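Local coordinates for protein acyltransferase (Actinoplanes teichomyceticus, PDB 4Q38) that transfers long aliphatic acyl groups from acyl-CoA to glycopeptide antibiotics such as teicoplanin, as an N-acyltransferase with a GNAT-like domain, at residues 192-197 against 225-230; 244-249 against 332-337. One frame throughout, in Å; residues are numbered along the deposited sequence.

Contact 1: 192-197 against 225-230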
# COMPACT_ATOMS: atom_id res chain seq x y z
N GLY A 192 -13.47 4.16 7.15
CA GLY A 192 -13.34 3.95 8.60
C GLY A 192 -12.08 3.16 8.89
O GLY A 192 -11.02 3.50 8.36
N ARG A 193 -12.19 2.12 9.72
CA ARG A 193 -11.00 1.35 10.14
C ARG A 193 -10.43 0.50 9.00
O ARG A 193 -9.22 0.29 8.92
CB ARG A 193 -11.32 0.47 11.37
CG ARG A 193 -10.11 -0.22 12.00
CD ARG A 193 -9.11 0.83 12.48
NE ARG A 193 -7.79 0.30 12.85
CZ ARG A 193 -6.82 -0.02 12.00
NH1 ARG A 193 -7.00 0.07 10.67
NH2 ARG A 193 -5.65 -0.45 12.47
N LEU A 194 -11.31 0.03 8.12
CA LEU A 194 -10.89 -0.85 7.01
C LEU A 194 -10.86 -0.13 5.67
O LEU A 194 -11.56 0.87 5.48
CB LEU A 194 -11.87 -2.01 6.88
CG LEU A 194 -12.20 -2.82 8.12
CD1 LEU A 194 -13.26 -3.84 7.72
CD2 LEU A 194 -10.94 -3.49 8.65
N GLN A 195 -10.05 -0.66 4.76
CA GLN A 195 -10.05 -0.26 3.36
C GLN A 195 -10.70 -1.34 2.50
O GLN A 195 -10.67 -2.53 2.85
CB GLN A 195 -8.63 -0.11 2.85
CG GLN A 195 -7.81 0.99 3.49
CD GLN A 195 -6.33 0.71 3.35
OE1 GLN A 195 -5.93 -0.45 3.42
NE2 GLN A 195 -5.53 1.75 3.15
N PHE A 196 -11.27 -0.91 1.38
CA PHE A 196 -11.86 -1.83 0.40
C PHE A 196 -11.38 -1.49 -0.99
O PHE A 196 -11.39 -0.33 -1.39
CB PHE A 196 -13.40 -1.75 0.44
CG PHE A 196 -13.99 -2.20 1.74
CD1 PHE A 196 -14.27 -3.53 1.98
CD2 PHE A 196 -14.24 -1.27 2.76
CE1 PHE A 196 -14.80 -3.95 3.20
CE2 PHE A 196 -14.77 -1.68 3.98
CZ PHE A 196 -15.03 -3.02 4.21
N SER A 197 -10.96 -2.51 -1.73
CA SER A 197 -10.55 -2.34 -3.13
C SER A 197 -11.54 -2.99 -4.10
O SER A 197 -12.06 -4.07 -3.82
CB SER A 197 -9.17 -2.95 -3.36
OG SER A 197 -9.18 -4.30 -2.94
N ASP A 225 -17.13 -3.54 12.31
CA ASP A 225 -18.53 -3.70 11.89
C ASP A 225 -19.06 -2.48 11.15
O ASP A 225 -19.80 -2.62 10.18
CB ASP A 225 -19.41 -4.05 13.09
CG ASP A 225 -19.26 -5.49 13.53
OD1 ASP A 225 -19.00 -6.37 12.67
OD2 ASP A 225 -19.41 -5.76 14.74
N GLU A 226 -18.68 -1.28 11.62
CA GLU A 226 -19.05 -0.04 10.95
C GLU A 226 -18.50 0.01 9.54
O GLU A 226 -19.20 0.36 8.60
CB GLU A 226 -18.58 1.18 11.75
CG GLU A 226 -19.51 1.54 12.89
CD GLU A 226 -20.92 1.79 12.40
OE1 GLU A 226 -21.11 2.73 11.58
OE2 GLU A 226 -21.83 1.06 12.83
N SER A 227 -17.22 -0.35 9.40
CA SER A 227 -16.61 -0.39 8.08
C SER A 227 -17.32 -1.36 7.15
O SER A 227 -17.62 -1.01 6.02
CB SER A 227 -15.14 -0.79 8.16
OG SER A 227 -14.32 0.30 8.46
N LEU A 228 -17.57 -2.58 7.62
CA LEU A 228 -18.33 -3.56 6.82
C LEU A 228 -19.68 -3.05 6.35
O LEU A 228 -20.07 -3.30 5.21
CB LEU A 228 -18.51 -4.88 7.55
CG LEU A 228 -17.48 -5.97 7.33
CD1 LEU A 228 -17.95 -7.17 8.13
CD2 LEU A 228 -17.35 -6.35 5.85
N HIS A 229 -20.40 -2.34 7.22
CA HIS A 229 -21.68 -1.74 6.85
C HIS A 229 -21.57 -0.64 5.83
O HIS A 229 -22.52 -0.35 5.12
CB HIS A 229 -22.44 -1.26 8.09
CG HIS A 229 -23.12 -2.37 8.83
ND1 HIS A 229 -22.45 -3.26 9.59
CD2 HIS A 229 -24.45 -2.77 8.85
CE1 HIS A 229 -23.31 -4.16 10.10
NE2 HIS A 229 -24.54 -3.86 9.65
N ARG A 230 -20.40 0.00 5.75
CA ARG A 230 -20.22 1.09 4.79
C ARG A 230 -19.94 0.59 3.36
O ARG A 230 -20.17 1.31 2.39
CB ARG A 230 -19.08 2.00 5.26
CG ARG A 230 -19.47 2.86 6.47
CD ARG A 230 -18.31 3.69 7.00
NE ARG A 230 -17.80 4.61 5.98
CZ ARG A 230 -16.88 5.55 6.20
NH1 ARG A 230 -16.36 5.73 7.42
NH2 ARG A 230 -16.49 6.33 5.19
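Ser227 reaches from helix 221-238 to the backbone where 192-197 turns into its strand, pinning the helix against the sheet of the GNAT-like domain. Helix 221-238, the crossover of a beta-alpha-beta unit joining the parallel strands 206-211 and 246-251, also packs on strand 194-200, nearly parallel to it at 26°, the short axes 8.7 Å apart. The Ser227 hydroxyl is the crux: Leu194 N donates to OG at 3.0 Å in an almost straight bond (167°), while OG is also hydrogen-bonded to the carbonyl of Leu191. A small hydroxyl suits this place because it satisfies two buried backbone groups with little bulk. The turn fits closely round it because Gly192 has no side chain, and its positive phi is one that glycine takes readily.

Beyond the hydroxyl the side chains that meet the helix are apolar. With CG anti to its carbonyl carbon (chi1 -51°), Leu194 lays CG 3.6 Å from Ser227 CB; its side chain also touches Val212 and Leu219, both of the CoA site. Phe196 turns its ring end obliquely to the helix backbone, CE2 3.6 Å from Ser227 O and CZ 4.2 Å from Leu228 CA. Arg193 sends its chain away toward the bound coenzyme A, its guanidinium held by the carbonyls of Gly217 and Pro213.

The solvent side is looser and polar. Arg230, long enough to bridge from the partly exposed helix flank, spreads one face of its guanidinium over the turn; NH1 stands 3.3 Å from Gly192 N, two donors without a hydrogen bond, and that N-H is instead given to Glu153 OE2.

Contact 2: 244-249 against 332-337; sequences ARVAWG and TGFVKL
Strands 246-249 and 332-336 run antiparallel, their axes 4.7 Å apart at 155°, with Ala247-Val335 and Gly249-Gly333 as hydrogen-bonded pairs and Val246-Lys336 and Trp248-Phe334 as non-hydrogen-bonded ones. The bonds are short and straight: Ala247 N meets Val335 O at 2.9 Å, and Leu337 N adds a further bond to Arg245 O just past the strand.

Trp248 and Phe334 lie side by side on one face of the sheet. In the Trp248 conformation described here, one of two modelled, the flat indole offers a face to Phe334 CB, which sits 3.9 Å from the centroid of the six-membered ring in a CH-pi contact. Phe334 holds CG between its backbone N and carbonyl carbon (chi1 73°), which sets its ring alongside the indole, the two planes meeting obliquely at 47°. Val246 CG1 lies 3.4 Å from Phe334 CB, though Val246 too has two modelled conformers, so this closeness is less certain. Thr332 CG2 closes on the indole edge, and the ring of His207, a sugar-binding residue, meets the indole too.

This pairing belongs to the GNAT fold, in which a late strand inserts between two earlier ones; here 331-336 lies between 246-251 and 276-277. On the opposite face Ala247 and Val335 meet, CB to CG2, and Val335 packs on Tyr224 of helix 221-238; Gly249, which has no side chain, touches the bound decanoyl-glucosamine. Leu337, branched and buried, suits the space-sharing between strand and helix: its CD2 is 3.7 Å from Ala247 CB, and it packs on Ala231.

At the end of the pair the exposed Arg245 and Lys336 come together. Lys336 NZ stands over a face of the Arg245 guanidinium, 3.7 Å from NH2, like charges probably eased by solvent. A water accepts from Arg245 NE and donates to Arg245 O and, at 2.6 Å, to Leu337 O.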
# COMPACT_ATOMS: atom_id res chain seq x y z
N ALA A 244 -20.33 -5.96 -6.21
CA ALA A 244 -19.82 -6.99 -5.31
C ALA A 244 -20.82 -7.31 -4.19
O ALA A 244 -21.49 -6.41 -3.69
CB ALA A 244 -18.49 -6.55 -4.69
N ARG A 245 -20.87 -8.57 -3.79
CA ARG A 245 -21.68 -8.99 -2.63
C ARG A 245 -20.84 -9.51 -1.48
O ARG A 245 -21.33 -9.65 -0.35
CB ARG A 245 -22.70 -10.07 -3.05
CG ARG A 245 -23.73 -9.59 -4.07
CD ARG A 245 -24.57 -8.45 -3.53
NE ARG A 245 -25.11 -8.76 -2.21
CZ ARG A 245 -26.35 -9.18 -1.97
NH1 ARG A 245 -27.22 -9.33 -2.97
NH2 ARG A 245 -26.72 -9.45 -0.72
N VAL A 246 -19.56 -9.79 -1.75
CA VAL A 246 -18.66 -10.47 -0.82
C VAL A 246 -17.34 -9.69 -0.67
O VAL A 246 -16.85 -9.13 -1.65
CB VAL A 246 -18.34 -11.89 -1.36
CG1 VAL A 246 -17.37 -12.62 -0.45
CG2 VAL A 246 -19.61 -12.71 -1.55
N ALA A 247 -16.75 -9.71 0.53
CA ALA A 247 -15.41 -9.20 0.75
C ALA A 247 -14.48 -10.38 0.90
O ALA A 247 -14.81 -11.36 1.59
CB ALA A 247 -15.35 -8.32 1.99
N TRP A 248 -13.32 -10.28 0.25
CA TRP A 248 -12.29 -11.30 0.38
C TRP A 248 -11.10 -10.74 1.08
O TRP A 248 -10.74 -9.57 0.91
CB TRP A 248 -11.91 -11.87 -0.98
CG TRP A 248 -12.98 -12.76 -1.58
CD1 TRP A 248 -14.14 -12.36 -2.25
CD2 TRP A 248 -13.02 -14.22 -1.58
NE1 TRP A 248 -14.86 -13.45 -2.66
CE2 TRP A 248 -14.26 -14.60 -2.28
CE3 TRP A 248 -12.20 -15.23 -1.08
CZ2 TRP A 248 -14.62 -15.92 -2.47
CZ3 TRP A 248 -12.58 -16.55 -1.28
CH2 TRP A 248 -13.76 -16.89 -1.96
N GLY A 249 -10.47 -11.57 1.90
CA GLY A 249 -9.24 -11.17 2.59
C GLY A 249 -8.20 -12.26 2.49
O GLY A 249 -8.54 -13.44 2.55
N THR A 332 -6.81 -17.35 3.22
CA THR A 332 -7.75 -16.59 2.41
C THR A 332 -9.17 -16.99 2.78
O THR A 332 -9.46 -18.17 2.98
CB THR A 332 -7.48 -16.84 0.91
OG1 THR A 332 -6.22 -16.26 0.57
CG2 THR A 332 -8.56 -16.23 0.03
N GLY A 333 -10.04 -16.00 2.89
CA GLY A 333 -11.43 -16.25 3.22
C GLY A 333 -12.31 -15.12 2.77
O GLY A 333 -11.84 -14.15 2.16
N PHE A 334 -13.60 -15.25 3.07
CA PHE A 334 -14.59 -14.24 2.71
C PHE A 334 -15.58 -13.99 3.83
O PHE A 334 -15.75 -14.82 4.74
CB PHE A 334 -15.35 -14.66 1.44
CG PHE A 334 -16.34 -15.79 1.66
CD1 PHE A 334 -17.65 -15.52 2.06
CD2 PHE A 334 -15.96 -17.11 1.46
CE1 PHE A 334 -18.56 -16.56 2.27
CE2 PHE A 334 -16.87 -18.15 1.66
CZ PHE A 334 -18.17 -17.87 2.07
N VAL A 335 -16.23 -12.83 3.75
CA VAL A 335 -17.41 -12.51 4.54
C VAL A 335 -18.41 -11.84 3.60
O VAL A 335 -18.03 -11.03 2.76
CB VAL A 335 -17.10 -11.59 5.75
CG1 VAL A 335 -16.37 -12.35 6.85
CG2 VAL A 335 -16.29 -10.36 5.33
N LYS A 336 -19.68 -12.20 3.72
CA LYS A 336 -20.73 -11.55 2.95
C LYS A 336 -20.85 -10.09 3.40
O LYS A 336 -20.73 -9.80 4.59
CB LYS A 336 -22.06 -12.30 3.13
CG LYS A 336 -23.25 -11.74 2.35
CD LYS A 336 -23.36 -12.32 0.94
CE LYS A 336 -24.82 -12.34 0.48
NZ LYS A 336 -24.97 -12.68 -0.96
N LEU A 337 -21.05 -9.18 2.45
CA LEU A 337 -21.24 -7.77 2.79
C LEU A 337 -22.63 -7.51 3.34
O LEU A 337 -23.62 -7.89 2.71
CB LEU A 337 -21.01 -6.88 1.56
CG LEU A 337 -19.62 -6.97 0.92
CD1 LEU A 337 -19.61 -6.27 -0.43
CD2 LEU A 337 -18.55 -6.40 1.83
O HOH W 1 -23.90 -8.86 0.26

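Overall arrangement
Both contacts build on the same sheet of the GNAT-like domain and share helix 221-238, which packs directly on strand 194-200 in contact 1 and lies under one face of contact 2. They meet where Leu228 CD2 comes 4.2 Å from both Val335 CG2 and Leu337 CD2, their centres being about 12 Å apart. Contact 1 is largely buried and joins layers, so its chemistry is side-chain packing around one hydroxyl bond. Contact 2 joins neighbouring strands through backbone bonds; it is only partly buried, with Trp248, Phe334 and Lys336 on the face away from the helix. Each also borders a different ligand, the coenzyme for contact 1 and the acylated sugar for contact 2.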